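Local coordinates for glycoside hydrolase (Streptococcus pneumoniae serotype 4, PDB 6ORH), which probably hydrolyses alpha-L-fucosidic bonds, removing terminal fucose from host glycans as a family 29 glycoside hydrolase, with a galactose-binding-like domain beside its catalytic barrel, at residues A[166-171]-A[197-202]; A[207-212]-A[253-258]; A[367-372]-A[426-431]. The protein carries 2 engineered substitutions. All blocks are in the same frame, centred on the assembly; numbering follows the deposited sequence.

Interactions 1 and 2 are both buried in the catalytic domain, their centres about 11 Å apart, and each joins neighbouring parallel strands of one barrel sheet. They meet where Glu255 of interaction 2 accepts a hydrogen bond from Trp169 of interaction 1, and the same galactose touches both. Aromatic stacking and apolar packing are mixed there with buried charged side chains (Glu167, Arg210, Glu255, Asp257), turned to the sugar or tied to neighbouring parts of the barrel. Interaction 3 lies about 42 Å from interaction 1, centre to centre, in the galactose-binding-like domain. Its strands are antiparallel and only partly buried: charged side chains hold one face, while leucine and isoleucine fill the other.

Interaction 1: residues A[166-171]-A[197-202]; sequences AEVWMN and GDCLIF. Engineered in segment 166-171: Asn171 (natural residue Asp). With GAL (beta-D-galactopyranose), chain C; FUC (alpha-L-fucopyranose), chain B.
Two adjacent parallel strands of the catalytic domain, 167-169 and 200-202, meet in a buried contact whose centrepiece is a stack of Trp169 on Phe202. The six-membered ring of Trp169 lies face to face with the Phe202 ring, centroids 3.6 Å apart and planes within 6° of parallel. Phe202 CB sits over the five-membered ring in a CH-pi contact, covering the whole indole along one face. With CG anti to the backbone N (chi1 178°), Phe202 runs alongside Trp169, pointing the same way. Backbone bonds alternate between the strands, from Leu200 N to Ala166 O through to Met170 N to Phe202 O at 2.8 Å. The connection is a beta-alpha-beta crossover through helix 185-196, the repeating step of a TIM barrel. On the helix side the chemistry is apolar: Val168 CG2 meets Cys199 SG at 4.0 Å, and the unbranched, fully extended Met170 brings SD to Ile201 CG2. Glu167, on the aromatic face, is salt-bridged to Lys70, while Trp169 NE1 is satisfied by Glu255. The end of strand 167-169 and the loop after it reach the bound sugars. Trp169 CH2 lies 3.5 Å from galactose C6, and Asn171, an engineered residue, donates from ND2 to fucose O5 (2.8 Å, 177° at hydrogen); its OD1 accepts a weak bond from galactose O4 and another from Ala173 N.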
loop_
_atom_site.group_PDB
_atom_site.type_symbol
_atom_site.label_atom_id
_atom_site.label_comp_id
_atom_site.label_asym_id
_atom_site.label_seq_id
_atom_site.Cartn_x
_atom_site.Cartn_y
_atom_site.Cartn_z
ATOM N N ALA A 166 -1.837 -7.386 -30.751
ATOM C CA ALA A 166 -1.004 -6.603 -29.842
ATOM C C ALA A 166 -0.493 -7.420 -28.649
ATOM O O ALA A 166 0.484 -7.010 -28.018
ATOM C CB ALA A 166 -1.773 -5.381 -29.373
ATOM N N GLU A 167 -1.174 -8.528 -28.310
ATOM C CA GLU A 167 -0.754 -9.277 -27.129
ATOM C C GLU A 167 -1.197 -10.731 -27.255
ATOM O O GLU A 167 -2.293 -10.989 -27.736
ATOM C CB GLU A 167 -1.390 -8.653 -25.883
ATOM C CG GLU A 167 -0.911 -9.249 -24.545
ATOM C CD GLU A 167 -1.209 -8.349 -23.352
ATOM O OE1 GLU A 167 -1.417 -7.124 -23.549
ATOM O OE2 GLU A 167 -1.220 -8.846 -22.204
ATOM N N VAL A 168 -0.312 -11.654 -26.844
ATOM C CA VAL A 168 -0.665 -13.071 -26.746
ATOM C C VAL A 168 -0.568 -13.443 -25.267
ATOM O O VAL A 168 0.429 -13.093 -24.645
ATOM C CB VAL A 168 0.284 -13.930 -27.609
ATOM C CG1 VAL A 168 0.057 -15.421 -27.347
ATOM C CG2 VAL A 168 0.106 -13.619 -29.103
ATOM N N TRP A 169 -1.585 -14.151 -24.738
ATOM C CA TRP A 169 -1.623 -14.485 -23.317
ATOM C C TRP A 169 -1.422 -15.987 -23.135
ATOM O O TRP A 169 -2.213 -16.799 -23.653
ATOM C CB TRP A 169 -2.997 -14.063 -22.745
ATOM C CG TRP A 169 -2.907 -13.085 -21.609
ATOM C CD1 TRP A 169 -2.650 -11.747 -21.698
ATOM C CD2 TRP A 169 -3.129 -13.356 -20.212
ATOM N NE1 TRP A 169 -2.663 -11.161 -20.460
ATOM C CE2 TRP A 169 -3.003 -12.117 -19.535
ATOM C CE3 TRP A 169 -3.431 -14.516 -19.466
ATOM C CZ2 TRP A 169 -3.153 -11.993 -18.157
ATOM C CZ3 TRP A 169 -3.623 -14.371 -18.101
ATOM C CH2 TRP A 169 -3.439 -13.139 -17.458
ATOM N N MET A 170 -0.370 -16.344 -22.367
ATOM C CA MET A 170 -0.076 -17.735 -22.018
ATOM C C MET A 170 -0.200 -17.901 -20.503
ATOM O O MET A 170 0.755 -17.712 -19.741
ATOM C CB MET A 170 1.360 -18.059 -22.455
ATOM C CG MET A 170 1.517 -17.896 -23.953
ATOM S SD MET A 170 3.211 -18.223 -24.421
ATOM C CE MET A 170 3.132 -17.992 -26.199
ATOM N N ASN A 171 -1.411 -18.225 -20.058
ATOM C CA ASN A 171 -1.696 -18.358 -18.637
ATOM C C ASN A 171 -0.786 -19.411 -18.019
ATOM O O ASN A 171 -0.583 -20.452 -18.627
ATOM C CB ASN A 171 -3.173 -18.761 -18.477
ATOM C CG ASN A 171 -3.683 -18.419 -17.104
ATOM O OD1 ASN A 171 -3.240 -18.984 -16.107
ATOM N ND2 ASN A 171 -4.638 -17.524 -17.031
ATOM N N GLY A 197 5.590 -9.756 -35.314
ATOM C CA GLY A 197 6.636 -8.806 -34.957
ATOM C C GLY A 197 6.799 -8.646 -33.445
ATOM O O GLY A 197 6.976 -9.651 -32.753
ATOM N N ASP A 198 6.777 -7.408 -32.933
ATOM C CA ASP A 198 7.064 -7.233 -31.518
ATOM C C ASP A 198 5.783 -7.260 -30.676
ATOM O O ASP A 198 5.770 -6.705 -29.581
ATOM C CB ASP A 198 8.015 -6.074 -31.172
ATOM C CG ASP A 198 8.783 -6.339 -29.870
ATOM O OD1 ASP A 198 8.869 -7.517 -29.441
ATOM O OD2 ASP A 198 9.267 -5.376 -29.255
ATOM N N CYS A 199 4.760 -7.973 -31.167
ATOM C CA CYS A 199 3.573 -8.319 -30.380
ATOM C C CYS A 199 3.981 -8.682 -28.945
ATOM O O CYS A 199 4.875 -9.509 -28.746
ATOM C CB CYS A 199 2.900 -9.528 -31.018
ATOM S SG CYS A 199 1.361 -10.023 -30.193
ATOM N N LEU A 200 3.311 -8.087 -27.938
ATOM C CA LEU A 200 3.627 -8.364 -26.547
ATOM C C LEU A 200 3.208 -9.784 -26.167
ATOM O O LEU A 200 2.218 -10.291 -26.675
ATOM C CB LEU A 200 2.860 -7.358 -25.680
ATOM C CG LEU A 200 3.222 -5.898 -25.937
ATOM C CD1 LEU A 200 2.224 -4.988 -25.206
ATOM C CD2 LEU A 200 4.630 -5.630 -25.442
ATOM N N ILE A 201 3.941 -10.411 -25.229
ATOM C CA ILE A 201 3.555 -11.746 -24.770
ATOM C C ILE A 201 3.521 -11.769 -23.242
ATOM O O ILE A 201 4.507 -11.404 -22.577
ATOM C CB ILE A 201 4.545 -12.807 -25.309
ATOM C CG1 ILE A 201 4.610 -12.814 -26.839
ATOM C CG2 ILE A 201 4.193 -14.177 -24.729
ATOM C CD1 ILE A 201 5.772 -13.625 -27.419
ATOM N N PHE A 202 2.367 -12.171 -22.691
ATOM C CA PHE A 202 2.234 -12.474 -21.267
ATOM C C PHE A 202 2.519 -13.963 -21.084
ATOM O O PHE A 202 1.900 -14.787 -21.745
ATOM C CB PHE A 202 0.785 -12.186 -20.838
ATOM C CG PHE A 202 0.501 -12.499 -19.390
ATOM C CD1 PHE A 202 0.306 -13.812 -18.986
ATOM C CD2 PHE A 202 0.406 -11.489 -18.448
ATOM C CE1 PHE A 202 0.023 -14.103 -17.659
ATOM C CE2 PHE A 202 0.130 -11.773 -17.113
ATOM C CZ PHE A 202 -0.040 -13.085 -16.716
HETATM C C1 GAL C . -2.303 -17.394 -12.140
HETATM C C2 GAL C . -1.041 -18.075 -12.714
HETATM C C3 GAL C . -0.135 -17.054 -13.417
HETATM C C4 GAL C . -0.925 -16.102 -14.321
HETATM C C5 GAL C . -2.079 -15.516 -13.496
HETATM C C6 GAL C . -2.940 -14.538 -14.259
HETATM O O2 GAL C . -0.299 -18.671 -11.638
HETATM O O3 GAL C . 0.912 -17.745 -14.156
HETATM O O4 GAL C . -1.463 -16.795 -15.484
HETATM O O5 GAL C . -2.953 -16.617 -13.145
HETATM O O6 GAL C . -3.844 -13.882 -13.329
HETATM C C1 FUC B . -5.839 -18.026 -13.870
HETATM C C2 FUC B . -6.871 -18.912 -14.547
HETATM C C3 FUC B . -8.223 -18.217 -14.429
HETATM C C4 FUC B . -8.201 -16.900 -15.212
HETATM C C5 FUC B . -7.055 -16.029 -14.640
HETATM C C6 FUC B . -6.823 -14.775 -15.462
HETATM O O2 FUC B . -6.888 -20.163 -13.837
HETATM O O3 FUC B . -9.243 -19.091 -14.946
HETATM O O4 FUC B . -8.022 -17.198 -16.626
HETATM O O5 FUC B . -5.772 -16.771 -14.569
#

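Interaction 2: residues A[207-212]-A[253-258]; sequences TSIRWI and IGEADV. With GAL (beta-D-galactopyranose), chain C.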
loop_
_atom_site.group_PDB
_atom_site.type_symbol
_atom_site.label_atom_id
_atom_site.label_comp_id
_atom_site.label_asym_id
_atom_site.label_seq_id
_atom_site.Cartn_x
_atom_site.Cartn_y
_atom_site.Cartn_z
ATOM N N THR A 207 9.269 -12.818 -21.004
ATOM C CA THR A 207 8.675 -12.111 -22.135
ATOM C C THR A 207 8.440 -10.646 -21.769
ATOM O O THR A 207 8.847 -10.176 -20.711
ATOM C CB THR A 207 7.417 -12.854 -22.602
ATOM O OG1 THR A 207 6.599 -13.051 -21.438
ATOM C CG2 THR A 207 7.748 -14.193 -23.222
ATOM N N SER A 208 7.766 -9.907 -22.664
ATOM C CA SER A 208 7.624 -8.470 -22.498
ATOM C C SER A 208 6.606 -8.102 -21.428
ATOM O O SER A 208 6.637 -6.963 -20.938
ATOM C CB SER A 208 7.306 -7.816 -23.829
ATOM O OG SER A 208 6.303 -8.577 -24.524
ATOM N N ILE A 209 5.680 -9.021 -21.096
ATOM C CA ILE A 209 4.696 -8.816 -20.035
ATOM C C ILE A 209 4.823 -9.934 -18.996
ATOM O O ILE A 209 4.922 -11.088 -19.376
ATOM C CB ILE A 209 3.268 -8.755 -20.603
ATOM C CG1 ILE A 209 3.165 -7.730 -21.747
ATOM C CG2 ILE A 209 2.262 -8.441 -19.474
ATOM C CD1 ILE A 209 1.767 -7.564 -22.318
ATOM N N ARG A 210 4.790 -9.584 -17.698
ATOM C CA ARG A 210 4.718 -10.566 -16.622
ATOM C C ARG A 210 3.414 -10.359 -15.849
ATOM O O ARG A 210 2.770 -9.307 -15.934
ATOM C CB ARG A 210 5.903 -10.388 -15.648
ATOM C CG ARG A 210 5.835 -9.115 -14.792
ATOM C CD ARG A 210 7.012 -9.124 -13.817
ATOM N NE ARG A 210 6.890 -7.994 -12.881
ATOM C CZ ARG A 210 7.272 -6.758 -13.165
ATOM N NH1 ARG A 210 7.810 -6.484 -14.351
ATOM N NH2 ARG A 210 7.084 -5.799 -12.246
ATOM N N TRP A 211 3.055 -11.374 -15.061
ATOM C CA TRP A 211 1.974 -11.212 -14.116
ATOM C C TRP A 211 2.417 -10.322 -12.955
ATOM O O TRP A 211 3.570 -10.411 -12.549
ATOM C CB TRP A 211 1.609 -12.616 -13.641
ATOM C CG TRP A 211 0.367 -12.579 -12.810
ATOM C CD1 TRP A 211 -0.733 -11.786 -12.965
ATOM C CD2 TRP A 211 0.128 -13.396 -11.659
ATOM N NE1 TRP A 211 -1.651 -12.051 -11.983
ATOM C CE2 TRP A 211 -1.152 -13.036 -11.171
ATOM C CE3 TRP A 211 0.855 -14.396 -11.011
ATOM C CZ2 TRP A 211 -1.727 -13.665 -10.061
ATOM C CZ3 TRP A 211 0.282 -15.022 -9.913
ATOM C CH2 TRP A 211 -0.975 -14.642 -9.441
ATOM N N ILE A 212 1.510 -9.466 -12.441
ATOM C CA ILE A 212 1.822 -8.617 -11.291
ATOM C C ILE A 212 1.834 -9.420 -9.984
ATOM O O ILE A 212 2.295 -8.910 -8.956
ATOM C CB ILE A 212 0.866 -7.412 -11.196
ATOM C CG1 ILE A 212 1.391 -6.304 -10.272
ATOM C CG2 ILE A 212 -0.528 -7.859 -10.751
ATOM C CD1 ILE A 212 2.648 -5.589 -10.809
ATOM N N ILE A 253 6.652 -5.335 -18.305
ATOM C CA ILE A 253 5.452 -4.720 -17.715
ATOM C C ILE A 253 4.768 -5.724 -16.782
ATOM O O ILE A 253 4.387 -6.806 -17.257
ATOM C CB ILE A 253 4.500 -4.323 -18.846
ATOM C CG1 ILE A 253 5.122 -3.229 -19.724
ATOM C CG2 ILE A 253 3.131 -3.906 -18.305
ATOM C CD1 ILE A 253 4.328 -2.952 -20.978
ATOM N N GLY A 254 4.563 -5.330 -15.515
ATOM C CA GLY A 254 3.757 -6.149 -14.590
ATOM C C GLY A 254 2.272 -5.822 -14.786
ATOM O O GLY A 254 1.731 -4.911 -14.152
ATOM N N GLU A 255 1.631 -6.555 -15.696
ATOM C CA GLU A 255 0.243 -6.272 -16.072
ATOM C C GLU A 255 -0.688 -6.611 -14.904
ATOM O O GLU A 255 -0.612 -7.697 -14.340
ATOM C CB GLU A 255 -0.080 -7.163 -17.274
ATOM C CG GLU A 255 -1.395 -6.834 -17.948
ATOM C CD GLU A 255 -1.585 -7.747 -19.146
ATOM O OE1 GLU A 255 -1.743 -8.950 -18.908
ATOM O OE2 GLU A 255 -1.583 -7.251 -20.293
ATOM N N ALA A 256 -1.612 -5.688 -14.566
ATOM C CA ALA A 256 -2.502 -5.892 -13.420
ATOM C C ALA A 256 -3.871 -6.345 -13.911
ATOM O O ALA A 256 -4.679 -5.495 -14.272
ATOM C CB ALA A 256 -2.624 -4.591 -12.655
ATOM N N ASP A 257 -4.104 -7.665 -13.903
ATOM C CA ASP A 257 -5.371 -8.210 -14.371
ATOM C C ASP A 257 -6.314 -8.412 -13.198
ATOM O O ASP A 257 -5.911 -8.868 -12.134
ATOM C CB ASP A 257 -5.144 -9.538 -15.112
ATOM C CG ASP A 257 -4.496 -10.643 -14.274
ATOM O OD1 ASP A 257 -3.549 -10.343 -13.482
ATOM O OD2 ASP A 257 -4.923 -11.800 -14.395
ATOM N N VAL A 258 -7.603 -8.142 -13.430
ATOM C CA VAL A 258 -8.563 -8.273 -12.345
ATOM C C VAL A 258 -9.926 -8.336 -13.003
ATOM O O VAL A 258 -10.145 -7.654 -14.009
ATOM C CB VAL A 258 -8.447 -7.094 -11.353
ATOM C CG1 VAL A 258 -8.548 -5.733 -12.051
ATOM C CG2 VAL A 258 -9.501 -7.188 -10.243
HETATM C C1 GAL C . -2.303 -17.394 -12.140
HETATM C C2 GAL C . -1.041 -18.075 -12.714
HETATM C C3 GAL C . -0.135 -17.054 -13.417
HETATM C C4 GAL C . -0.925 -16.102 -14.321
HETATM C C5 GAL C . -2.079 -15.516 -13.496
HETATM C C6 GAL C . -2.940 -14.538 -14.259
HETATM O O2 GAL C . -0.299 -18.671 -11.638
HETATM O O3 GAL C . 0.912 -17.745 -14.156
HETATM O O4 GAL C . -1.463 -16.795 -15.484
HETATM O O5 GAL C . -2.953 -16.617 -13.145
HETATM O O6 GAL C . -3.844 -13.882 -13.329
#
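Asp257 OD2 accepts a 2.6 Å hydrogen bond from galactose O6, while its other oxygen, OD1, takes a weak, bent bond from Trp211 NE1 at 3.0 Å. The carboxylate stands at the indole edge, its plane turned 74° from the ring, carried there by a chi1 of 60° that sets CG between the backbone N and carbonyl carbon. Trp211 offers a broad apolar face to the sugar: galactose C5 lies over the ring, 3.5 Å above its plane, the classic aromatic platform of a carbohydrate site.

Behind the pocket, Arg210 lays one guanidinium face over Gly254 CA. Glycine suits this place, since a side chain would run into Ile212 CD1 and crowd Arg210. The guanidinium is held by Leu241 O, Trp224 O and Ser252 OG. On the other side of the sheet, Ile209 CG2 packs on Glu255 CB at 3.5 Å, and Glu255 OE2 is hydrogen-bonded to Tyr18 OH. Backbone hydrogen bonds, such as Arg210 N to Ile253 O at 2.8 Å, join the parallel strands.

Strand 250-259 also pairs with 292-295, strand 200-202 is joined to 209-211 by the backbone bonding of Ile201 with Ile209, and helix 13-21 covers Ile209 and Ile253.

Interaction 3: residues A[367-372]-A[426-431]; sequences ELDLGS and AQKIRV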
loop_
_atom_site.group_PDB
_atom_site.type_symbol
_atom_site.label_atom_id
_atom_site.label_comp_id
_atom_site.label_asym_id
_atom_site.label_seq_id
_atom_site.Cartn_x
_atom_site.Cartn_y
_atom_site.Cartn_z
ATOM N N GLU A 367 10.285 23.140 -6.948
ATOM C CA GLU A 367 9.178 23.833 -6.301
ATOM C C GLU A 367 8.293 24.451 -7.378
ATOM O O GLU A 367 8.811 25.111 -8.298
ATOM C CB GLU A 367 9.703 24.926 -5.364
ATOM C CG GLU A 367 8.595 25.639 -4.595
ATOM C CD GLU A 367 9.111 26.515 -3.461
ATOM O OE1 GLU A 367 10.051 26.100 -2.772
ATOM O OE2 GLU A 367 8.581 27.632 -3.276
ATOM N N LEU A 368 6.985 24.201 -7.266
ATOM C CA LEU A 368 6.004 24.755 -8.196
ATOM C C LEU A 368 5.299 25.904 -7.492
ATOM O O LEU A 368 4.908 25.764 -6.334
ATOM C CB LEU A 368 4.948 23.711 -8.581
ATOM C CG LEU A 368 5.382 22.699 -9.641
ATOM C CD1 LEU A 368 6.346 21.697 -9.032
ATOM C CD2 LEU A 368 4.186 21.957 -10.212
ATOM N N ASP A 369 5.108 27.013 -8.231
ATOM C CA ASP A 369 4.271 28.122 -7.794
ATOM C C ASP A 369 3.100 28.230 -8.767
ATOM O O ASP A 369 3.304 28.565 -9.924
ATOM C CB ASP A 369 5.082 29.428 -7.764
ATOM C CG ASP A 369 4.275 30.624 -7.259
ATOM O OD1 ASP A 369 3.039 30.514 -7.136
ATOM O OD2 ASP A 369 4.906 31.660 -6.973
ATOM N N LEU A 370 1.895 27.903 -8.295
ATOM C CA LEU A 370 0.708 27.836 -9.131
ATOM C C LEU A 370 0.208 29.242 -9.454
ATOM O O LEU A 370 -0.667 29.395 -10.313
ATOM C CB LEU A 370 -0.390 27.039 -8.417
ATOM C CG LEU A 370 -0.017 25.617 -8.001
ATOM C CD1 LEU A 370 -1.224 24.914 -7.405
ATOM C CD2 LEU A 370 0.517 24.837 -9.199
ATOM N N GLY A 371 0.766 30.246 -8.763
ATOM C CA GLY A 371 0.440 31.641 -9.057
ATOM C C GLY A 371 -0.746 32.160 -8.238
ATOM O O GLY A 371 -0.892 33.369 -8.049
ATOM N N SER A 372 -1.600 31.237 -7.793
ATOM C CA SER A 372 -2.726 31.493 -6.906
ATOM C C SER A 372 -3.053 30.196 -6.165
ATOM O O SER A 372 -2.607 29.126 -6.590
ATOM C CB SER A 372 -3.918 32.025 -7.676
ATOM O OG SER A 372 -4.453 31.032 -8.538
ATOM N N ALA A 426 -3.573 25.189 -1.835
ATOM C CA ALA A 426 -2.180 25.598 -1.756
ATOM C C ALA A 426 -1.732 26.210 -3.075
ATOM O O ALA A 426 -2.321 25.965 -4.130
ATOM C CB ALA A 426 -1.300 24.433 -1.345
ATOM N N GLN A 427 -0.679 27.017 -2.986
ATOM C CA GLN A 427 -0.121 27.685 -4.138
ATOM C C GLN A 427 1.286 27.161 -4.420
ATOM O O GLN A 427 1.748 27.246 -5.559
ATOM C CB GLN A 427 -0.087 29.191 -3.871
ATOM C CG GLN A 427 0.531 29.978 -5.013
ATOM C CD GLN A 427 0.237 31.455 -4.889
ATOM O OE1 GLN A 427 -0.760 31.859 -4.284
ATOM N NE2 GLN A 427 1.134 32.248 -5.442
ATOM N N LYS A 428 1.984 26.693 -3.364
ATOM C CA LYS A 428 3.350 26.226 -3.529
ATOM C C LYS A 428 3.471 24.752 -3.143
ATOM O O LYS A 428 2.967 24.324 -2.107
ATOM C CB LYS A 428 4.328 27.105 -2.753
ATOM C CG LYS A 428 4.301 28.567 -3.203
ATOM C CD LYS A 428 5.344 29.426 -2.549
ATOM C CE LYS A 428 5.233 30.882 -2.955
ATOM N NZ LYS A 428 6.377 31.662 -2.416
ATOM N N ILE A 429 4.152 24.001 -4.017
ATOM C CA ILE A 429 4.338 22.562 -3.860
ATOM C C ILE A 429 5.810 22.242 -4.079
ATOM O O ILE A 429 6.442 22.841 -4.946
ATOM C CB ILE A 429 3.448 21.805 -4.883
ATOM C CG1 ILE A 429 1.954 22.138 -4.743
ATOM C CG2 ILE A 429 3.692 20.303 -4.812
ATOM C CD1 ILE A 429 1.514 23.331 -5.597
ATOM N N ARG A 430 6.365 21.267 -3.328
ATOM C CA ARG A 430 7.715 20.796 -3.602
ATOM C C ARG A 430 7.660 19.311 -3.941
ATOM O O ARG A 430 6.958 18.549 -3.266
ATOM C CB ARG A 430 8.655 20.969 -2.404
ATOM C CG ARG A 430 9.099 22.418 -2.216
ATOM C CD ARG A 430 9.648 22.727 -0.838
ATOM N NE ARG A 430 10.111 24.124 -0.875
ATOM C CZ ARG A 430 10.680 24.764 0.152
ATOM N NH1 ARG A 430 10.906 24.145 1.303
ATOM N NH2 ARG A 430 11.049 26.027 0.008
ATOM N N VAL A 431 8.361 18.960 -5.022
ATOM C CA VAL A 431 8.616 17.564 -5.363
ATOM C C VAL A 431 10.090 17.324 -5.065
ATOM O O VAL A 431 10.981 17.990 -5.618
ATOM C CB VAL A 431 8.235 17.255 -6.826
ATOM C CG1 VAL A 431 8.649 15.836 -7.236
ATOM C CG2 VAL A 431 6.722 17.393 -6.991
#
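Glu367 and Arg430 form the salt bridge of this antiparallel strand pair. Arg430 grips side-on, with NE (2.7 Å) and NH2 (3.0 Å) both directed to Glu367 OE1, which lies in the guanidinium plane. The two groups are not coplanar: the carboxylate is turned 48°, and both nitrogens reach OE1 from the same face of it. An extended Glu367, with CG anti to the backbone N (chi1 -177°), carries the carboxylate across to its neighbour. Lys428, on the same face, runs its aliphatic chain past Glu367 and Asp369; CD approaches Glu367 OE2, and NZ touches neither carboxylate, though a mild attraction is likely.

A second polar cluster closes the strand end. Gln427 NE2 donates to the syn lone pair of Asp369 OD1 at 3.1 Å, the two side chains lying side by side with amide and carboxylate planes 31° apart. The same oxygen accepts from Gly371 N at 2.8 Å, above the carboxylate plane, making an Asx turn. Glycine fits this corner because, at its positive phi, a side chain would jam against Leu370 O.

Backbone bonds tie the strands together: in the hydrogen-bonded pair Leu368-Ile429 each donates its N-H to the other's carbonyl, and Leu370 N donates to Gln427 O at 2.8 Å. Glu367-Arg430 and Asp369-Lys428 are non-hydrogen-bonded pairs.

Apolar contacts occupy the face of Leu368 and Ile429, where branched aliphatic chains suit burial. Ile429 CD1 meets Leu370 CD1 at 3.6 Å.

Both strands belong to a five-stranded antiparallel sheet of the galactose-binding-like beta-sandwich, in which 332-334 flanks 364-370 and 391-400 flanks 428-436. Leu447 and Ile445 of strand 441-448, in the facing sheet, cover the apolar side; on the other, Trp404 of strand 403-410, a glycan-pocket residue of this domain, makes a cation-pi contact with Arg430, which also salt-bridges Glu176 of the second subunit.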